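Local coordinates for cutm, flavoprotein of carbon monoxide dehydrogenase (PDB 1FFV) that serves as the FAD-carrying subunit of carbon monoxide dehydrogenase, where it probably takes up electrons released by the oxidation of carbon monoxide, at residues L186-A196 and L260-A271. Sequence-based numbering, arbitrary orientation.
Sequences LKRKTGDWATA and LRGDADYKTAMA. With FAD (flavin-adenine dinucleotide), chain J.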
ATOM      1  N   LEU C 186     -48.716   4.378 -18.827  1.00 31.69           N
ATOM      2  CA  LEU C 186     -48.089   3.171 -19.362  1.00 31.93           C
ATOM      3  C   LEU C 186     -46.588   3.464 -19.372  1.00 32.00           C
ATOM      4  O   LEU C 186     -46.146   4.404 -20.030  1.00 32.41           O
ATOM      5  CB  LEU C 186     -48.577   2.930 -20.792  1.00 32.02           C
ATOM      6  CG  LEU C 186     -48.600   1.521 -21.390  1.00 32.76           C
ATOM      7  CD1 LEU C 186     -48.411   1.661 -22.882  1.00 32.69           C
ATOM      8  CD2 LEU C 186     -47.512   0.632 -20.824  1.00 32.45           C
ATOM      9  N   LYS C 187     -45.802   2.640 -18.690  1.00 32.17           N
ATOM     10  CA  LYS C 187     -44.352   2.861 -18.594  1.00 32.85           C
ATOM     11  C   LYS C 187     -43.584   1.529 -18.596  1.00 32.82           C
ATOM     12  O   LYS C 187     -44.075   0.541 -18.041  1.00 32.72           O
ATOM     13  CB  LYS C 187     -44.070   3.591 -17.275  1.00 33.32           C
ATOM     14  CG  LYS C 187     -44.600   2.777 -16.107  1.00 34.36           C
ATOM     15  CD  LYS C 187     -44.571   3.451 -14.773  1.00 35.69           C
ATOM     16  CE  LYS C 187     -45.152   2.477 -13.754  1.00 36.11           C
ATOM     17  NZ  LYS C 187     -45.580   3.160 -12.515  1.00 37.45           N
ATOM     18  N   ARG C 188     -42.375   1.516 -19.176  1.00 32.84           N
ATOM     19  CA  ARG C 188     -41.541   0.303 -19.228  1.00 32.98           C
ATOM     20  C   ARG C 188     -41.141  -0.182 -17.845  1.00 33.23           C
ATOM     21  O   ARG C 188     -41.012  -1.384 -17.609  1.00 33.48           O
ATOM     22  CB  ARG C 188     -40.243   0.536 -20.009  1.00 33.00           C
ATOM     23  CG  ARG C 188     -40.388   0.709 -21.497  1.00 32.54           C
ATOM     24  CD  ARG C 188     -39.847   2.056 -21.862  1.00 32.92           C
ATOM     25  NE  ARG C 188     -38.717   1.979 -22.768  1.00 33.13           N
ATOM     26  CZ  ARG C 188     -37.722   2.858 -22.804  1.00 32.95           C
ATOM     27  NH1 ARG C 188     -37.697   3.894 -21.971  1.00 32.49           N
ATOM     28  NH2 ARG C 188     -36.772   2.722 -23.714  1.00 33.64           N
ATOM     29  N   LYS C 189     -40.889   0.768 -16.952  1.00 33.62           N
ATOM     30  CA  LYS C 189     -40.483   0.464 -15.588  1.00 34.23           C
ATOM     31  C   LYS C 189     -40.796   1.636 -14.691  1.00 34.89           C
ATOM     32  O   LYS C 189     -41.117   2.728 -15.168  1.00 35.20           O
ATOM     33  CB  LYS C 189     -38.982   0.199 -15.522  1.00 34.06           C
ATOM     34  CG  LYS C 189     -38.166   1.240 -16.249  1.00 34.09           C
ATOM     35  CD  LYS C 189     -36.691   1.026 -16.050  1.00 34.54           C
ATOM     36  CE  LYS C 189     -36.259   1.486 -14.672  1.00 35.06           C
ATOM     37  NZ  LYS C 189     -34.779   1.377 -14.583  1.00 36.10           N
ATOM     38  N   THR C 190     -40.706   1.397 -13.387  1.00 35.37           N
ATOM     39  CA  THR C 190     -40.945   2.431 -12.398  1.00 35.78           C
ATOM     40  C   THR C 190     -39.844   3.484 -12.564  1.00 35.63           C
ATOM     41  O   THR C 190     -38.676   3.139 -12.773  1.00 35.39           O
ATOM     42  CB  THR C 190     -40.930   1.834 -10.957  1.00 36.18           C
ATOM     43  OG1 THR C 190     -41.310   2.839 -10.011  1.00 37.12           O
ATOM     44  CG2 THR C 190     -39.555   1.314 -10.594  1.00 36.34           C
ATOM     45  N   GLY C 191     -40.237   4.757 -12.555  1.00 35.46           N
ATOM     46  CA  GLY C 191     -39.281   5.845 -12.695  1.00 35.03           C
ATOM     47  C   GLY C 191     -38.903   6.238 -14.114  1.00 34.78           C
ATOM     48  O   GLY C 191     -37.901   6.935 -14.328  1.00 34.86           O
ATOM     49  N   ASP C 192     -39.677   5.764 -15.087  1.00 34.22           N
ATOM     50  CA  ASP C 192     -39.424   6.069 -16.491  1.00 33.78           C
ATOM     51  C   ASP C 192     -40.544   6.964 -16.992  1.00 33.52           C
ATOM     52  O   ASP C 192     -41.600   7.063 -16.363  1.00 33.78           O
ATOM     53  CB  ASP C 192     -39.382   4.773 -17.312  1.00 33.77           C
ATOM     54  CG  ASP C 192     -38.917   4.984 -18.758  1.00 34.10           C
ATOM     55  OD1 ASP C 192     -38.301   6.022 -19.078  1.00 34.85           O
ATOM     56  OD2 ASP C 192     -39.150   4.080 -19.584  1.00 33.94           O
ATOM     57  N   TRP C 193     -40.305   7.640 -18.109  1.00 32.94           N
ATOM     58  CA  TRP C 193     -41.318   8.501 -18.696  1.00 32.58           C
ATOM     59  C   TRP C 193     -42.371   7.633 -19.362  1.00 32.04           C
ATOM     60  O   TRP C 193     -42.093   6.520 -19.802  1.00 32.42           O
ATOM     61  CB  TRP C 193     -40.687   9.475 -19.688  1.00 32.75           C
ATOM     62  CG  TRP C 193     -39.930  10.579 -19.002  1.00 33.33           C
ATOM     63  CD1 TRP C 193     -40.406  11.820 -18.673  1.00 33.43           C
ATOM     64  CD2 TRP C 193     -38.566  10.549 -18.571  1.00 33.38           C
ATOM     65  NE1 TRP C 193     -39.422  12.564 -18.071  1.00 33.48           N
ATOM     66  CE2 TRP C 193     -38.280  11.810 -17.997  1.00 33.56           C
ATOM     67  CE3 TRP C 193     -37.556   9.580 -18.612  1.00 33.80           C
ATOM     68  CZ2 TRP C 193     -37.021  12.130 -17.472  1.00 33.59           C
ATOM     69  CZ3 TRP C 193     -36.309   9.894 -18.089  1.00 34.01           C
ATOM     70  CH2 TRP C 193     -36.052  11.165 -17.526  1.00 34.09           C
ATOM     71  N   ALA C 194     -43.596   8.128 -19.392  1.00 31.62           N
ATOM     72  CA  ALA C 194     -44.692   7.382 -19.979  1.00 31.13           C
ATOM     73  C   ALA C 194     -44.532   7.120 -21.467  1.00 30.96           C
ATOM     74  O   ALA C 194     -43.948   7.932 -22.194  1.00 31.05           O
ATOM     75  CB  ALA C 194     -45.998   8.120 -19.739  1.00 30.85           C
ATOM     76  N   THR C 195     -44.992   5.947 -21.895  1.00 29.92           N
ATOM     77  CA  THR C 195     -45.006   5.603 -23.309  1.00 29.32           C
ATOM     78  C   THR C 195     -46.258   6.341 -23.814  1.00 28.77           C
ATOM     79  O   THR C 195     -46.320   6.815 -24.945  1.00 28.79           O
ATOM     80  CB  THR C 195     -45.190   4.084 -23.522  1.00 29.53           C
ATOM     81  OG1 THR C 195     -44.050   3.385 -23.008  1.00 29.58           O
ATOM     82  CG2 THR C 195     -45.347   3.768 -24.999  1.00 28.84           C
ATOM     83  N   ALA C 196     -47.249   6.433 -22.930  1.00 27.71           N
ATOM     84  CA  ALA C 196     -48.506   7.112 -23.180  1.00 27.08           C
ATOM     85  C   ALA C 196     -49.196   7.271 -21.826  1.00 26.52           C
ATOM     86  O   ALA C 196     -49.054   6.423 -20.950  1.00 26.48           O
ATOM     87  CB  ALA C 196     -49.372   6.303 -24.126  1.00 26.71           C
ATOM     88  N   LEU C 260     -37.544   4.557 -28.826  1.00 34.55           N
ATOM     89  CA  LEU C 260     -37.420   3.237 -28.218  1.00 34.28           C
ATOM     90  C   LEU C 260     -38.611   2.789 -27.377  1.00 34.00           C
ATOM     91  O   LEU C 260     -38.686   1.629 -26.995  1.00 34.05           O
ATOM     92  CB  LEU C 260     -36.102   3.114 -27.445  1.00 33.84           C
ATOM     93  CG  LEU C 260     -34.881   3.233 -28.371  1.00 33.69           C
ATOM     94  CD1 LEU C 260     -33.595   3.171 -27.573  1.00 33.20           C
ATOM     95  CD2 LEU C 260     -34.911   2.127 -29.427  1.00 33.14           C
ATOM     96  N   ARG C 261     -39.541   3.705 -27.110  1.00 33.93           N
ATOM     97  CA  ARG C 261     -40.755   3.392 -26.349  1.00 34.05           C
ATOM     98  C   ARG C 261     -41.841   2.864 -27.294  1.00 33.58           C
ATOM     99  O   ARG C 261     -42.878   2.367 -26.854  1.00 32.85           O
ATOM    100  CB  ARG C 261     -41.256   4.621 -25.590  1.00 34.85           C
ATOM    101  CG  ARG C 261     -40.994   4.561 -24.096  1.00 36.78           C
ATOM    102  CD  ARG C 261     -41.196   5.903 -23.408  1.00 38.56           C
ATOM    103  NE  ARG C 261     -40.101   6.812 -23.722  1.00 40.23           N
ATOM    104  CZ  ARG C 261     -39.164   7.186 -22.857  1.00 41.25           C
ATOM    105  NH1 ARG C 261     -39.187   6.743 -21.607  1.00 41.49           N
ATOM    106  NH2 ARG C 261     -38.160   7.950 -23.269  1.00 41.85           N
ATOM    107  N   GLY C 262     -41.586   2.972 -28.597  1.00 33.19           N
ATOM    108  CA  GLY C 262     -42.527   2.479 -29.585  1.00 33.54           C
ATOM    109  C   GLY C 262     -42.761   3.399 -30.767  1.00 33.39           C
ATOM    110  O   GLY C 262     -42.297   4.542 -30.782  1.00 33.70           O
ATOM    111  N   ASP C 263     -43.468   2.894 -31.773  1.00 33.16           N
ATOM    112  CA  ASP C 263     -43.789   3.702 -32.944  1.00 33.37           C
ATOM    113  C   ASP C 263     -45.105   4.464 -32.732  1.00 33.58           C
ATOM    114  O   ASP C 263     -45.730   4.353 -31.674  1.00 33.44           O
ATOM    115  CB  ASP C 263     -43.834   2.848 -34.223  1.00 33.19           C
ATOM    116  CG  ASP C 263     -44.844   1.701 -34.160  1.00 33.60           C
ATOM    117  OD1 ASP C 263     -45.633   1.601 -33.196  1.00 33.11           O
ATOM    118  OD2 ASP C 263     -44.857   0.886 -35.105  1.00 34.39           O
ATOM    119  N   ALA C 264     -45.501   5.258 -33.722  1.00 33.80           N
ATOM    120  CA  ALA C 264     -46.734   6.043 -33.638  1.00 34.01           C
ATOM    121  C   ALA C 264     -47.935   5.118 -33.475  1.00 34.12           C
ATOM    122  O   ALA C 264     -48.881   5.422 -32.753  1.00 34.42           O
ATOM    123  CB  ALA C 264     -46.896   6.906 -34.892  1.00 33.44           C
ATOM    124  N   ASP C 265     -47.863   3.977 -34.147  1.00 34.31           N
ATOM    125  CA  ASP C 265     -48.907   2.966 -34.118  1.00 34.87           C
ATOM    126  C   ASP C 265     -49.208   2.504 -32.684  1.00 33.81           C
ATOM    127  O   ASP C 265     -50.359   2.551 -32.247  1.00 33.73           O
ATOM    128  CB  ASP C 265     -48.481   1.787 -35.011  1.00 36.61           C
ATOM    129  CG  ASP C 265     -49.522   0.683 -35.078  1.00 38.46           C
ATOM    130  OD1 ASP C 265     -50.737   0.991 -35.103  1.00 39.46           O
ATOM    131  OD2 ASP C 265     -49.112  -0.502 -35.129  1.00 39.84           O
ATOM    132  N   TYR C 266     -48.164   2.112 -31.950  1.00 32.56           N
ATOM    133  CA  TYR C 266     -48.310   1.653 -30.571  1.00 31.13           C
ATOM    134  C   TYR C 266     -48.690   2.766 -29.590  1.00 30.86           C
ATOM    135  O   TYR C 266     -49.591   2.583 -28.761  1.00 30.26           O
ATOM    136  CB  TYR C 266     -47.022   0.966 -30.095  1.00 30.58           C
ATOM    137  CG  TYR C 266     -47.093   0.394 -28.688  1.00 29.53           C
ATOM    138  CD1 TYR C 266     -48.057  -0.554 -28.348  1.00 29.38           C
ATOM    139  CD2 TYR C 266     -46.178   0.774 -27.711  1.00 28.82           C
ATOM    140  CE1 TYR C 266     -48.108  -1.114 -27.078  1.00 28.76           C
ATOM    141  CE2 TYR C 266     -46.217   0.218 -26.433  1.00 28.68           C
ATOM    142  CZ  TYR C 266     -47.187  -0.729 -26.126  1.00 28.72           C
ATOM    143  OH  TYR C 266     -47.235  -1.306 -24.878  1.00 28.16           O
ATOM    144  N   LYS C 267     -48.013   3.908 -29.675  1.00 30.29           N
ATOM    145  CA  LYS C 267     -48.308   5.010 -28.757  1.00 30.66           C
ATOM    146  C   LYS C 267     -49.734   5.521 -28.898  1.00 30.63           C
ATOM    147  O   LYS C 267     -50.407   5.774 -27.900  1.00 30.79           O
ATOM    148  CB  LYS C 267     -47.300   6.149 -28.912  1.00 30.64           C
ATOM    149  CG  LYS C 267     -45.883   5.750 -28.528  1.00 30.49           C
ATOM    150  CD  LYS C 267     -44.938   6.933 -28.575  1.00 30.94           C
ATOM    151  CE  LYS C 267     -43.504   6.503 -28.320  1.00 30.91           C
ATOM    152  NZ  LYS C 267     -42.603   7.669 -28.156  1.00 30.75           N
ATOM    153  N   THR C 268     -50.213   5.607 -30.137  1.00 30.69           N
ATOM    154  CA  THR C 268     -51.571   6.060 -30.399  1.00 30.75           C
ATOM    155  C   THR C 268     -52.561   5.075 -29.797  1.00 30.52           C
ATOM    156  O   THR C 268     -53.478   5.473 -29.076  1.00 30.54           O
ATOM    157  CB  THR C 268     -51.843   6.195 -31.903  1.00 30.98           C
ATOM    158  OG1 THR C 268     -51.078   7.289 -32.420  1.00 31.70           O
ATOM    159  CG2 THR C 268     -53.314   6.465 -32.167  1.00 31.30           C
ATOM    160  N   ALA C 269     -52.353   3.789 -30.077  1.00 30.41           N
ATOM    161  CA  ALA C 269     -53.227   2.737 -29.559  1.00 29.95           C
ATOM    162  C   ALA C 269     -53.227   2.748 -28.038  1.00 29.63           C
ATOM    163  O   ALA C 269     -54.274   2.594 -27.409  1.00 29.91           O
ATOM    164  CB  ALA C 269     -52.790   1.375 -30.079  1.00 29.68           C
ATOM    165  N   MET C 270     -52.056   2.961 -27.447  1.00 29.08           N
ATOM    166  CA  MET C 270     -51.953   2.997 -25.997  1.00 28.65           C
ATOM    167  C   MET C 270     -52.608   4.236 -25.397  1.00 28.48           C
ATOM    168  O   MET C 270     -53.176   4.175 -24.304  1.00 28.10           O
ATOM    169  CB  MET C 270     -50.501   2.854 -25.561  1.00 28.51           C
ATOM    170  CG  MET C 270     -49.928   1.471 -25.879  1.00 28.05           C
ATOM    171  SD  MET C 270     -50.907   0.117 -25.167  1.00 27.38           S
ATOM    172  CE  MET C 270     -51.840  -0.440 -26.593  1.00 25.62           C
ATOM    173  N   ALA C 271     -52.571   5.344 -26.136  1.00 28.52           N
ATOM    174  CA  ALA C 271     -53.201   6.582 -25.684  1.00 28.62           C
ATOM    175  C   ALA C 271     -54.704   6.334 -25.519  1.00 28.91           C
ATOM    176  O   ALA C 271     -55.292   6.689 -24.496  1.00 29.14           O
ATOM    177  CB  ALA C 271     -52.954   7.696 -26.683  1.00 28.26           C
TER
HETATM  178  PA  FAD J1922     -34.841  21.921 -13.496  1.00 29.21           P
HETATM  179  O1A FAD J1922     -34.168  23.144 -13.024  1.00 29.41           O
HETATM  180  O2A FAD J1922     -34.108  20.803 -13.723  1.00 30.00           O
HETATM  181  O5B FAD J1922     -35.448  22.363 -14.786  1.00 29.44           O
HETATM  182  C5B FAD J1922     -36.314  23.480 -14.826  1.00 30.73           C
HETATM  183  C4B FAD J1922     -36.402  23.948 -16.272  1.00 30.24           C
HETATM  184  O4B FAD J1922     -37.495  24.917 -16.242  1.00 29.94           O
HETATM  185  C3B FAD J1922     -35.271  24.808 -16.769  1.00 30.34           C
HETATM  186  O3B FAD J1922     -35.297  25.129 -18.114  1.00 29.91           O
HETATM  187  C2B FAD J1922     -35.395  25.953 -15.787  1.00 29.66           C
HETATM  188  O2B FAD J1922     -34.621  27.032 -16.191  1.00 30.02           O
HETATM  189  C1B FAD J1922     -36.867  26.218 -15.833  1.00 29.68           C
HETATM  190  N9A FAD J1922     -37.520  26.493 -14.566  1.00 29.29           N
HETATM  191  C8A FAD J1922     -37.480  25.739 -13.421  1.00 28.92           C
HETATM  192  N7A FAD J1922     -38.195  26.268 -12.430  1.00 29.07           N
HETATM  193  C5A FAD J1922     -38.717  27.421 -12.957  1.00 28.88           C
HETATM  194  C6A FAD J1922     -39.591  28.436 -12.387  1.00 28.68           C
HETATM  195  N6A FAD J1922     -40.048  28.414 -11.164  1.00 28.45           N
HETATM  196  N1A FAD J1922     -39.900  29.454 -13.239  1.00 29.19           N
HETATM  197  C2A FAD J1922     -39.451  29.515 -14.513  1.00 28.87           C
HETATM  198  N3A FAD J1922     -38.657  28.635 -15.118  1.00 29.60           N
HETATM  199  C4A FAD J1922     -38.318  27.595 -14.301  1.00 29.04           C
HETATM  200  N1  FAD J1922     -40.616  13.842 -14.781  1.00 29.93           N
HETATM  201  C2  FAD J1922     -41.848  13.402 -14.994  1.00 29.80           C
HETATM  202  O2  FAD J1922     -42.754  14.153 -15.143  1.00 30.34           O
HETATM  203  N3  FAD J1922     -42.166  12.024 -15.058  1.00 29.58           N
HETATM  204  C4  FAD J1922     -41.206  11.062 -14.902  1.00 29.96           C
HETATM  205  O4  FAD J1922     -41.519   9.890 -14.959  1.00 30.70           O
HETATM  206  C4X FAD J1922     -39.847  11.526 -14.673  1.00 30.09           C
HETATM  207  N5  FAD J1922     -38.868  10.632 -14.516  1.00 29.50           N
HETATM  208  C5X FAD J1922     -37.614  11.113 -14.303  1.00 29.49           C
HETATM  209  C6  FAD J1922     -36.600  10.168 -14.142  1.00 28.92           C
HETATM  210  C7  FAD J1922     -35.313  10.540 -13.924  1.00 29.44           C
HETATM  211  C7M FAD J1922     -34.238   9.493 -13.758  1.00 29.82           C
HETATM  212  C8  FAD J1922     -34.966  11.934 -13.849  1.00 29.34           C
HETATM  213  C8M FAD J1922     -33.541  12.376 -13.611  1.00 28.68           C
HETATM  214  C9  FAD J1922     -35.972  12.901 -14.004  1.00 29.43           C
HETATM  215  C9A FAD J1922     -37.282  12.496 -14.227  1.00 29.73           C
HETATM  216  N10 FAD J1922     -38.350  13.423 -14.397  1.00 29.77           N
HETATM  217  C10 FAD J1922     -39.599  12.967 -14.614  1.00 29.94           C
HETATM  218  C1' FAD J1922     -38.061  14.892 -14.299  1.00 30.05           C
HETATM  219  C2' FAD J1922     -38.302  15.777 -12.989  1.00 30.24           C
HETATM  220  O2' FAD J1922     -39.567  15.171 -12.953  1.00 30.18           O
HETATM  221  C3' FAD J1922     -37.817  16.903 -13.882  1.00 31.08           C
HETATM  222  O3' FAD J1922     -37.090  16.781 -12.638  1.00 31.07           O
HETATM  223  C4' FAD J1922     -37.904  18.345 -13.432  1.00 30.88           C
HETATM  224  O4' FAD J1922     -38.487  18.114 -14.755  1.00 30.48           O
HETATM  225  C5' FAD J1922     -37.366  19.574 -14.174  1.00 30.09           C
HETATM  226  O5' FAD J1922     -37.871  20.041 -12.717  1.00 29.13           O
HETATM  227  P   FAD J1922     -36.778  20.609 -11.809  1.00 28.06           P
HETATM  228  O1P FAD J1922     -37.552  21.105 -10.566  1.00 28.43           O
HETATM  229  O2P FAD J1922     -35.779  19.703 -11.497  1.00 29.20           O
HETATM  230  O3P FAD J1922     -36.108  21.693 -12.548  1.00 29.34           O
HETATM  231  O   HOH W   1     -43.363   1.143 -24.338  1.00 30.38           O
HETATM  232  O   HOH W   2     -44.033   8.179 -25.684  1.00 40.96           O
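Asp-192 holds its CG anti to the backbone N (chi1 -171°), and Arg-261 bends at chi3 (-74°); together these torsions bring carboxylate and guanidinium into a salt bridge. Arg-261 NH1 lies 2.8 Å from Asp-192 OD1, a weak, bent hydrogen bond, and 3.4 Å from Trp-193 O, another weak one. An acid suits this place because it serves two arginines: Asp-192 OD2 accepts from Arg-188 NH1 on the syn side at 2.8 Å, while an acidic side chain of another protein's chain pairs with Arg-188 NH2. The carboxylate thus probably eases the approach of Arg-188 NH1 and Arg-261 NH1, 3.2 Å apart. Trp-193 offers Arg-261 its CB and spreads the indole over the flavin, CZ2 standing 3.3 Å from C9A of FAD; with an alanine here that side of the isoalloxazine is likely to lose its aromatic cover and become freer to shift. Thr-195 uses both branches: CG2 rests near Tyr-266 CE2, and OG1 shares a water with Arg-261 O. Beyond it, Leu-186 CD1 presses tightly on Met-270 CG (3.4 Å), and the small Ala-196 lets its strand come close to the helix. The flavin-facing loop thereby meets the lead-in to helix 264-285, while the ends of antiparallel strands 180-186 and 196-205 pack on the helix's first turns.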